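Local coordinates for protein YghZ aldo-keto reductase (PDB 3N6Q) that probably reduces aldehydes and ketones to alcohols with a nicotinamide cofactor, at residues 16-21 with 189-194; 196-201 with 330-335; 286-291 with 323-328; 300-303 with 307-310. One frame throughout, in Å; residues are numbered along the deposited sequence.

Interaction 1: 16-21 with 189-194; sequences RYCGKS and LLIHQP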
# COMPACT_ATOMS: atom_id res chain seq x y z
N ARG B 16 -15.88 -3.38 -27.77
CA ARG B 16 -14.54 -3.20 -28.35
C ARG B 16 -13.52 -3.19 -27.25
O ARG B 16 -13.70 -2.44 -26.24
CB ARG B 16 -14.48 -1.86 -29.08
CG ARG B 16 -15.49 -1.82 -30.26
CD ARG B 16 -15.28 -0.52 -31.08
NE ARG B 16 -16.12 -0.62 -32.28
CZ ARG B 16 -15.88 -0.00 -33.43
NH1 ARG B 16 -14.87 0.89 -33.54
NH2 ARG B 16 -16.70 -0.26 -34.47
N TYR B 17 -12.44 -3.97 -27.42
CA TYR B 17 -11.30 -3.89 -26.50
C TYR B 17 -10.75 -2.50 -26.51
O TYR B 17 -10.56 -1.90 -27.57
CB TYR B 17 -10.18 -4.91 -26.85
CG TYR B 17 -10.59 -6.30 -26.48
CD1 TYR B 17 -10.32 -6.79 -25.22
CD2 TYR B 17 -11.33 -7.10 -27.36
CE1 TYR B 17 -10.80 -8.07 -24.82
CE2 TYR B 17 -11.76 -8.40 -27.01
CZ TYR B 17 -11.49 -8.86 -25.74
OH TYR B 17 -11.90 -10.11 -25.38
N CYS B 18 -10.43 -1.97 -25.32
CA CYS B 18 -10.00 -0.57 -25.22
C CYS B 18 -8.47 -0.55 -25.42
O CYS B 18 -7.73 -1.03 -24.55
CB CYS B 18 -10.38 -0.10 -23.77
SG CYS B 18 -9.91 1.60 -23.50
N GLY B 19 -7.98 -0.12 -26.59
CA GLY B 19 -6.55 -0.10 -26.88
C GLY B 19 -5.97 -1.51 -26.81
O GLY B 19 -6.64 -2.46 -27.24
N LYS B 20 -4.82 -1.68 -26.17
CA LYS B 20 -4.16 -2.97 -25.99
C LYS B 20 -4.67 -3.74 -24.76
O LYS B 20 -4.24 -4.87 -24.51
CB LYS B 20 -2.63 -2.82 -25.89
CG LYS B 20 -2.08 -2.19 -24.57
CD LYS B 20 -0.55 -2.00 -24.69
CE LYS B 20 0.01 -1.05 -23.64
NZ LYS B 20 1.49 -0.89 -23.84
N SER B 21 -5.59 -3.14 -23.98
CA SER B 21 -6.01 -3.76 -22.71
C SER B 21 -6.96 -4.91 -22.95
O SER B 21 -7.52 -5.09 -24.05
CB SER B 21 -6.69 -2.70 -21.76
OG SER B 21 -8.02 -2.45 -22.18
N LEU B 189 -1.50 3.69 -19.48
CA LEU B 189 -2.62 4.62 -19.68
C LEU B 189 -3.73 3.84 -20.38
O LEU B 189 -3.49 3.30 -21.48
CB LEU B 189 -2.17 5.78 -20.57
CG LEU B 189 -3.31 6.76 -20.89
CD1 LEU B 189 -3.90 7.52 -19.59
CD2 LEU B 189 -2.79 7.86 -21.87
N LEU B 190 -4.95 3.77 -19.81
CA LEU B 190 -6.02 2.97 -20.44
C LEU B 190 -6.59 3.60 -21.72
O LEU B 190 -6.86 2.90 -22.72
CB LEU B 190 -7.15 2.66 -19.45
CG LEU B 190 -8.32 1.91 -20.09
CD1 LEU B 190 -7.94 0.39 -20.41
CD2 LEU B 190 -9.56 2.00 -19.15
N ILE B 191 -6.84 4.90 -21.65
CA ILE B 191 -7.85 5.54 -22.49
C ILE B 191 -7.63 7.05 -22.56
O ILE B 191 -7.16 7.72 -21.56
CB ILE B 191 -9.30 5.14 -22.04
CG1 ILE B 191 -10.35 5.54 -23.05
CG2 ILE B 191 -9.66 5.81 -20.64
CD1 ILE B 191 -11.75 4.79 -22.72
N HIS B 192 -7.99 7.62 -23.72
CA HIS B 192 -7.97 9.04 -23.96
C HIS B 192 -9.39 9.40 -24.38
O HIS B 192 -10.01 8.71 -25.24
CB HIS B 192 -6.93 9.39 -25.07
CG HIS B 192 -6.69 10.86 -25.29
ND1 HIS B 192 -7.70 11.74 -25.65
CD2 HIS B 192 -5.56 11.60 -25.21
CE1 HIS B 192 -7.19 12.95 -25.80
NE2 HIS B 192 -5.89 12.89 -25.52
N GLN B 193 -9.95 10.44 -23.76
CA GLN B 193 -11.22 10.98 -24.19
C GLN B 193 -11.07 12.35 -24.84
O GLN B 193 -11.05 13.38 -24.14
CB GLN B 193 -12.19 11.05 -22.96
CG GLN B 193 -13.52 11.61 -23.27
CD GLN B 193 -14.46 11.54 -22.05
OE1 GLN B 193 -15.17 12.48 -21.78
NE2 GLN B 193 -14.51 10.41 -21.38
N PRO B 194 -11.03 12.40 -26.21
CA PRO B 194 -11.00 13.68 -26.95
C PRO B 194 -12.40 14.05 -27.42
O PRO B 194 -13.29 13.20 -27.55
CB PRO B 194 -10.10 13.36 -28.16
CG PRO B 194 -10.53 11.91 -28.50
CD PRO B 194 -10.73 11.24 -27.09
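C18 packs its sulfur against L190 and I191, between an N-terminal turn and a barrel strand. Its CB lies 4.2 Å from L190 CD1. The next atom does most of the work: SG, held anti to the backbone N (chi1 180°), projects over the backbone where L190 leads into I191. There SG sits 3.4 Å from L190 O and 3.8 Å from L190 CG, while I191 CD1 flanks it. The contact is therefore shared between one carbonyl and the aliphatic branches of two consecutive residues. C18 also opens a type II' turn ending at S21, with G19 in the positive-phi position that favours glycine. The turn follows strand 15-17 and leads back to its antiparallel partner, strand 24-31, which runs on into the TIM barrel. It lies against the beginning of barrel strand 191-193, consistent with the N-terminal hairpin that closes the barrel bottom in aldo-keto reductases. At the far side of the turn, S21 OG donates to C18 O at 2.8 Å, in the carbonyl plane and on a lone pair, beside the turn's own S21 N bond to the same oxygen. L190 CD1 reaches S21 OG at 3.3 Å and S21 CB at 3.6 Å. With an alanine at this serine, C18 O would probably lose its second donor and L23 N its hydrogen-bond partner. Beyond the turn, E148 of a second subunit packs on S21.

Interaction 2: 196-201 with 330-335; sequences YNLLNR and QHIADG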
# COMPACT_ATOMS: atom_id res chain seq x y z
N TYR B 196 -14.43 14.59 -30.55
CA TYR B 196 -14.15 13.98 -31.88
C TYR B 196 -15.47 13.68 -32.56
O TYR B 196 -16.34 13.04 -31.97
CB TYR B 196 -13.37 12.67 -31.65
CG TYR B 196 -12.87 12.05 -32.95
CD1 TYR B 196 -12.75 12.81 -34.11
CD2 TYR B 196 -12.61 10.69 -33.01
CE1 TYR B 196 -12.21 12.23 -35.30
CE2 TYR B 196 -12.16 10.10 -34.20
CZ TYR B 196 -11.93 10.88 -35.31
OH TYR B 196 -11.45 10.28 -36.48
N ASN B 197 -15.69 14.25 -33.74
CA ASN B 197 -16.90 13.96 -34.48
C ASN B 197 -16.66 14.35 -35.95
O ASN B 197 -15.56 14.79 -36.34
CB ASN B 197 -18.11 14.76 -33.91
CG ASN B 197 -17.83 16.28 -33.78
OD1 ASN B 197 -17.66 16.98 -34.77
ND2 ASN B 197 -17.85 16.79 -32.53
N LEU B 198 -17.73 14.30 -36.73
CA LEU B 198 -17.56 14.53 -38.16
C LEU B 198 -17.02 15.93 -38.45
O LEU B 198 -16.29 16.11 -39.41
CB LEU B 198 -18.90 14.34 -38.87
CG LEU B 198 -19.14 13.01 -39.57
CD1 LEU B 198 -20.53 13.14 -40.18
CD2 LEU B 198 -18.14 12.79 -40.69
N LEU B 199 -17.36 16.90 -37.60
CA LEU B 199 -17.05 18.30 -37.83
C LEU B 199 -15.78 18.71 -37.10
O LEU B 199 -15.35 19.83 -37.23
CB LEU B 199 -18.19 19.21 -37.34
CG LEU B 199 -19.53 18.75 -37.94
CD1 LEU B 199 -20.56 19.78 -37.57
CD2 LEU B 199 -19.39 18.63 -39.46
N ASN B 200 -15.23 17.81 -36.28
CA ASN B 200 -14.09 18.19 -35.45
C ASN B 200 -13.03 17.11 -35.46
O ASN B 200 -13.13 16.11 -34.72
CB ASN B 200 -14.51 18.55 -34.01
CG ASN B 200 -13.32 18.98 -33.17
OD1 ASN B 200 -12.18 18.98 -33.65
ND2 ASN B 200 -13.56 19.27 -31.92
N ARG B 201 -12.07 17.26 -36.37
CA ARG B 201 -11.10 16.19 -36.59
C ARG B 201 -9.71 16.53 -36.13
O ARG B 201 -8.76 15.93 -36.60
CB ARG B 201 -11.08 15.70 -38.04
CG ARG B 201 -12.50 15.40 -38.47
CD ARG B 201 -12.53 14.46 -39.56
NE ARG B 201 -13.78 14.63 -40.24
CZ ARG B 201 -13.96 14.24 -41.48
NH1 ARG B 201 -12.94 13.66 -42.11
NH2 ARG B 201 -15.16 14.42 -42.05
N GLN B 330 -16.20 16.55 -48.62
CA GLN B 330 -16.49 17.66 -49.49
C GLN B 330 -17.65 18.57 -49.02
O GLN B 330 -17.56 19.80 -49.14
CB GLN B 330 -16.72 17.16 -50.93
CG GLN B 330 -16.88 18.29 -51.97
CD GLN B 330 -15.54 18.90 -52.30
OE1 GLN B 330 -14.60 18.19 -52.69
NE2 GLN B 330 -15.42 20.21 -52.09
N HIS B 331 -18.78 17.99 -48.58
CA HIS B 331 -19.91 18.79 -48.08
C HIS B 331 -19.42 19.60 -46.88
O HIS B 331 -19.81 20.77 -46.71
CB HIS B 331 -21.08 17.92 -47.62
CG HIS B 331 -21.85 17.30 -48.74
ND1 HIS B 331 -22.25 18.02 -49.85
CD2 HIS B 331 -22.30 16.04 -48.93
CE1 HIS B 331 -22.93 17.22 -50.66
NE2 HIS B 331 -23.00 16.03 -50.11
N ILE B 332 -18.54 19.01 -46.08
CA ILE B 332 -18.02 19.73 -44.88
C ILE B 332 -17.17 20.95 -45.25
O ILE B 332 -17.46 22.07 -44.81
CB ILE B 332 -17.35 18.80 -43.84
CG1 ILE B 332 -18.42 17.89 -43.21
CG2 ILE B 332 -16.65 19.62 -42.71
CD1 ILE B 332 -17.82 16.61 -42.57
N ALA B 333 -16.26 20.74 -46.19
CA ALA B 333 -15.44 21.82 -46.77
C ALA B 333 -16.30 22.89 -47.44
O ALA B 333 -16.15 24.08 -47.13
CB ALA B 333 -14.43 21.23 -47.78
N ASP B 334 -17.24 22.49 -48.32
CA ASP B 334 -18.11 23.44 -49.01
C ASP B 334 -18.93 24.29 -48.04
O ASP B 334 -19.28 25.44 -48.37
CB ASP B 334 -19.12 22.74 -49.95
CG ASP B 334 -18.47 22.11 -51.16
OD1 ASP B 334 -17.26 22.32 -51.44
OD2 ASP B 334 -19.20 21.36 -51.85
N GLY B 335 -19.37 23.69 -46.94
CA GLY B 335 -20.24 24.41 -46.01
C GLY B 335 -19.47 25.14 -44.92
O GLY B 335 -20.08 25.71 -44.03
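L199 and I332 bring their CA atoms within 7.3 Å where a type I turn from N197 to N200 faces the C-terminal part of helix 322-334. Within 330-335, I332 alone touches the loop, and it does so along its longer branch. I332 CG1 meets L199 CD2 at 3.9 Å, the two side chains approaching aslant, while I332 CD1 pushes further in, to 3.5 Å from L198 O. R201 comes from the opposite direction: its NH2 stands 3.5 Å from I332 CD1, so that the methyl group lies at the edge of the guanidinium, near its plane. In TIM-barrel terms the turn belongs to the loop that follows strand 191-193, and helix 322-334 is an addition to the barrel, coming after the helix that follows the last strand. Side-chain bonds within the loop shape it. N197 OD1 accepts from L199 N at 2.8 Å, in the carboxamide plane and on a lone pair, forming an Asx turn. R201 folds back with its chain extended from CG to NE, and NE donates to L198 O at 3.0 Å and 160°; the donor stands above the carbonyl plane, though L198 O lies in the plane of the guanidinium. NH2 adds a weak bond to this oxygen and a salt bridge to D329, one residue before the helical segment. L270 of helix 261-276 is a further neighbour of I332.

Interaction 3: 286-291 with 323-328; sequences LSWLLK and KELAQI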
# COMPACT_ATOMS: atom_id res chain seq x y z
N LEU B 286 -22.56 8.75 -35.77
CA LEU B 286 -22.02 7.73 -34.92
C LEU B 286 -21.36 6.58 -35.70
O LEU B 286 -20.29 6.11 -35.32
CB LEU B 286 -23.09 7.17 -33.99
CG LEU B 286 -23.73 8.23 -33.09
CD1 LEU B 286 -24.90 7.55 -32.26
CD2 LEU B 286 -22.65 8.90 -32.20
N SER B 287 -21.99 6.16 -36.79
CA SER B 287 -21.41 5.07 -37.59
C SER B 287 -20.06 5.50 -38.14
O SER B 287 -19.12 4.74 -38.20
CB SER B 287 -22.36 4.74 -38.76
OG SER B 287 -23.55 4.13 -38.26
N TRP B 288 -19.98 6.76 -38.54
CA TRP B 288 -18.74 7.30 -39.08
C TRP B 288 -17.58 7.23 -38.12
O TRP B 288 -16.48 6.86 -38.48
CB TRP B 288 -18.97 8.72 -39.59
CG TRP B 288 -17.76 9.29 -40.29
CD1 TRP B 288 -17.52 9.33 -41.67
CD2 TRP B 288 -16.67 9.99 -39.67
NE1 TRP B 288 -16.30 9.99 -41.91
CE2 TRP B 288 -15.75 10.36 -40.70
CE3 TRP B 288 -16.35 10.29 -38.34
CZ2 TRP B 288 -14.58 11.08 -40.43
CZ3 TRP B 288 -15.17 10.97 -38.06
CH2 TRP B 288 -14.28 11.35 -39.11
N LEU B 289 -17.82 7.58 -36.86
CA LEU B 289 -16.78 7.40 -35.85
C LEU B 289 -16.39 5.95 -35.68
O LEU B 289 -15.22 5.63 -35.48
CB LEU B 289 -17.27 8.01 -34.50
CG LEU B 289 -17.29 9.55 -34.53
CD1 LEU B 289 -18.16 10.12 -33.34
CD2 LEU B 289 -15.81 10.08 -34.36
N LEU B 290 -17.38 5.06 -35.70
CA LEU B 290 -17.20 3.65 -35.38
C LEU B 290 -16.86 2.78 -36.65
O LEU B 290 -16.91 1.53 -36.60
CB LEU B 290 -18.50 3.09 -34.83
CG LEU B 290 -18.78 3.58 -33.38
CD1 LEU B 290 -20.14 3.13 -32.92
CD2 LEU B 290 -17.64 3.14 -32.40
N LYS B 291 -16.53 3.45 -37.75
CA LYS B 291 -16.40 2.78 -39.07
C LYS B 291 -15.17 1.91 -39.15
O LYS B 291 -15.03 1.06 -40.06
CB LYS B 291 -16.31 3.82 -40.19
CG LYS B 291 -15.02 4.68 -40.17
CD LYS B 291 -15.17 5.88 -41.20
CE LYS B 291 -14.02 6.89 -41.16
NZ LYS B 291 -13.94 7.63 -39.82
N LYS B 323 -16.02 6.55 -51.91
CA LYS B 323 -16.73 7.65 -52.53
C LYS B 323 -17.56 8.45 -51.48
O LYS B 323 -17.65 9.67 -51.55
CB LYS B 323 -17.69 7.08 -53.57
CG LYS B 323 -18.46 8.13 -54.38
CD LYS B 323 -19.32 7.45 -55.46
CE LYS B 323 -19.95 8.47 -56.39
NZ LYS B 323 -20.87 7.76 -57.31
N GLU B 324 -18.27 7.71 -50.62
CA GLU B 324 -19.11 8.32 -49.57
C GLU B 324 -18.24 9.13 -48.63
O GLU B 324 -18.59 10.26 -48.28
CB GLU B 324 -19.78 7.22 -48.72
CG GLU B 324 -21.06 6.71 -49.26
CD GLU B 324 -21.67 5.64 -48.33
OE1 GLU B 324 -20.99 4.66 -48.01
OE2 GLU B 324 -22.84 5.79 -47.95
N LEU B 325 -17.13 8.56 -48.19
CA LEU B 325 -16.23 9.30 -47.29
C LEU B 325 -15.73 10.64 -47.88
O LEU B 325 -15.67 11.67 -47.18
CB LEU B 325 -15.07 8.42 -46.81
CG LEU B 325 -15.49 7.23 -45.93
CD1 LEU B 325 -14.22 6.40 -45.63
CD2 LEU B 325 -16.14 7.84 -44.57
N ALA B 326 -15.36 10.61 -49.18
CA ALA B 326 -14.87 11.76 -49.86
C ALA B 326 -16.01 12.77 -50.03
O ALA B 326 -15.80 13.98 -49.88
CB ALA B 326 -14.32 11.35 -51.28
N GLN B 327 -17.21 12.29 -50.27
CA GLN B 327 -18.40 13.14 -50.46
C GLN B 327 -18.77 13.85 -49.12
O GLN B 327 -19.13 15.04 -49.08
CB GLN B 327 -19.57 12.28 -50.96
CG GLN B 327 -19.58 11.94 -52.47
CD GLN B 327 -20.69 10.97 -52.93
OE1 GLN B 327 -21.11 10.07 -52.19
NE2 GLN B 327 -21.11 11.13 -54.18
N ILE B 328 -18.72 13.08 -48.05
CA ILE B 328 -18.94 13.65 -46.70
C ILE B 328 -17.94 14.79 -46.45
O ILE B 328 -18.34 15.91 -46.13
CB ILE B 328 -18.79 12.54 -45.63
CG1 ILE B 328 -20.04 11.65 -45.68
CG2 ILE B 328 -18.53 13.21 -44.15
CD1 ILE B 328 -19.92 10.32 -44.87
O HOH W 1 -15.28 11.32 -44.38
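W288 and L325 cross aslant between two helices on the outside of the TIM barrel: helix 281-289, which precedes the last barrel strand, and helix 322-334, added after the barrel is complete. The contact turns on a large ring met by branched aliphatic tips. With CG anti to the backbone N (chi1 -174°), the indole reaches out toward the second helix. L325 CD2 comes to the pyrrole corner of the ring, 3.4 Å from W288 NE1 and 3.5 Å from W288 CD1. I328, one helical turn along, arrives by its own CD1, more distantly, at 4.1 Å from W288 CD1. K291 lies beyond the helix end and doubles back: its chain runs extended and then bends at the last torsion (chi4 -64°), setting NZ over the centre of one face of the indole, 3.4 Å above its plane. NZ also donates to W288 O at 3.0 Å, tilted from the carbonyl plane, while K291 CD lies against L325 CD2. Were the lysine an alanine, W288 O would probably lose that donor, and the ring face and L325 CD2 a neighbour each. The ring is also met edge-to-face by F320. The indole N-H has its own polar partner, a water that accepts from W288 NE1 at 3.0 Å and donates to L325 O at 2.8 Å.

Interaction 4: 300-303 with 307-310; sequences IGAS and QLEE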
# COMPACT_ATOMS: atom_id res chain seq x y z
N ILE B 300 -22.57 8.97 -25.74
CA ILE B 300 -23.86 9.50 -26.08
C ILE B 300 -24.45 10.16 -24.83
O ILE B 300 -24.54 9.52 -23.79
CB ILE B 300 -24.84 8.37 -26.45
CG1 ILE B 300 -24.27 7.62 -27.65
CG2 ILE B 300 -26.22 8.99 -26.78
CD1 ILE B 300 -23.93 8.60 -28.71
N GLY B 301 -24.90 11.40 -24.98
CA GLY B 301 -25.46 12.13 -23.84
C GLY B 301 -26.96 12.22 -23.88
O GLY B 301 -27.50 13.32 -24.10
N ALA B 302 -27.64 11.11 -23.67
CA ALA B 302 -29.09 11.01 -23.89
C ALA B 302 -29.92 11.74 -22.88
O ALA B 302 -29.65 11.68 -21.69
CB ALA B 302 -29.53 9.54 -23.94
N SER B 303 -30.97 12.41 -23.35
CA SER B 303 -31.94 13.05 -22.49
C SER B 303 -33.24 12.26 -22.32
O SER B 303 -34.11 12.66 -21.55
CB SER B 303 -32.28 14.44 -23.04
OG SER B 303 -32.65 14.34 -24.41
N GLN B 307 -33.91 8.04 -27.26
CA GLN B 307 -32.72 8.45 -27.97
C GLN B 307 -31.71 7.33 -27.99
O GLN B 307 -31.04 7.13 -29.01
CB GLN B 307 -32.05 9.70 -27.35
CG GLN B 307 -30.88 10.14 -28.26
CD GLN B 307 -30.00 11.27 -27.70
OE1 GLN B 307 -30.46 12.06 -26.87
NE2 GLN B 307 -28.76 11.39 -28.23
N LEU B 308 -31.60 6.58 -26.88
CA LEU B 308 -30.64 5.48 -26.81
C LEU B 308 -31.04 4.39 -27.80
O LEU B 308 -30.21 3.89 -28.54
CB LEU B 308 -30.54 4.89 -25.41
CG LEU B 308 -29.98 5.87 -24.37
CD1 LEU B 308 -30.10 5.21 -22.97
CD2 LEU B 308 -28.50 6.16 -24.74
N GLU B 309 -32.33 4.04 -27.82
CA GLU B 309 -32.81 3.02 -28.76
C GLU B 309 -32.43 3.44 -30.20
O GLU B 309 -31.96 2.64 -30.97
CB GLU B 309 -34.32 2.80 -28.59
CG GLU B 309 -34.71 2.44 -27.15
CD GLU B 309 -36.23 2.18 -26.93
OE1 GLU B 309 -36.58 1.05 -26.50
OE2 GLU B 309 -37.08 3.09 -27.15
N GLU B 310 -32.59 4.71 -30.55
CA GLU B 310 -32.35 5.16 -31.91
C GLU B 310 -30.85 5.14 -32.18
O GLU B 310 -30.37 4.65 -33.23
CB GLU B 310 -32.89 6.57 -32.07
CG GLU B 310 -33.08 7.05 -33.52
CD GLU B 310 -31.84 7.75 -34.13
OE1 GLU B 310 -30.69 7.49 -33.69
OE2 GLU B 310 -32.03 8.57 -35.06
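A302 and L308 meet inside the last beta-alpha unit of the TIM barrel, where strand 297-300 gives way to a short loop and then to helix 305-312. In aldo-keto reductases this loop and the start of the helix commonly take part in holding the phosphate-bearing end of the cofactor; no cofactor is bound in this model, so any such role here is inferred.

Backbone bonds secure the strand end: I300 pairs with S29 and G31, whereas A302 N to I300 O is weak.

The apolar contacts centre on one leucine branch. L308 CD2 touches A302 CB at 3.6 Å and I300 CG2 at 4.2 Å; the isoleucine and leucine run antiparallel alongside one another. L30 of the neighbouring barrel strand and I48 and A52 of helix 42-54 also pack on L308, so the leucine wedges between barrel and helical layer.

The polar side chain of Q307 contributes by packing. Its CG is anti to the backbone N (chi1 -174°) and the chain stays extended, carrying the terminal amide alongside the loop. The two ends of that amide serve different neighbours. NE2 lies 3.8 Å from I300 CG2 and is hydrogen-bonded to N311 one turn along the helix, a bond that would favour this rotation of the amide. OE1 is turned to the loop backbone: OE1 of Q307 stands 3.4 Å from A302 CA and 3.6 Å from S303 N, with the hydroxyl S303 OG further off at 4.0 Å.

How the interactions relate
From the N terminus, the turn at 16-21 meets 189-194 across 167 residues: interaction 1 closes a loop holding the first five barrel strands on the sixth, tying the N-terminal hairpin to the barrel. Interaction 2 follows in series, from 196-201 to 330-335. Interaction 3 nests inside it, and interaction 4, the shortest loop, inside interaction 3; none cross. Interactions 2 and 3, centres about 11 Å apart, tie helix 322-334 to the loop after strand 191-193 and to helix 281-289, packing together through L198 and R201 against W288. Interaction 4 joins the last strand's end to its helix. Thinner links are R16 to L290 O (interactions 1 and 3) and L286 to I300 (3 and 4).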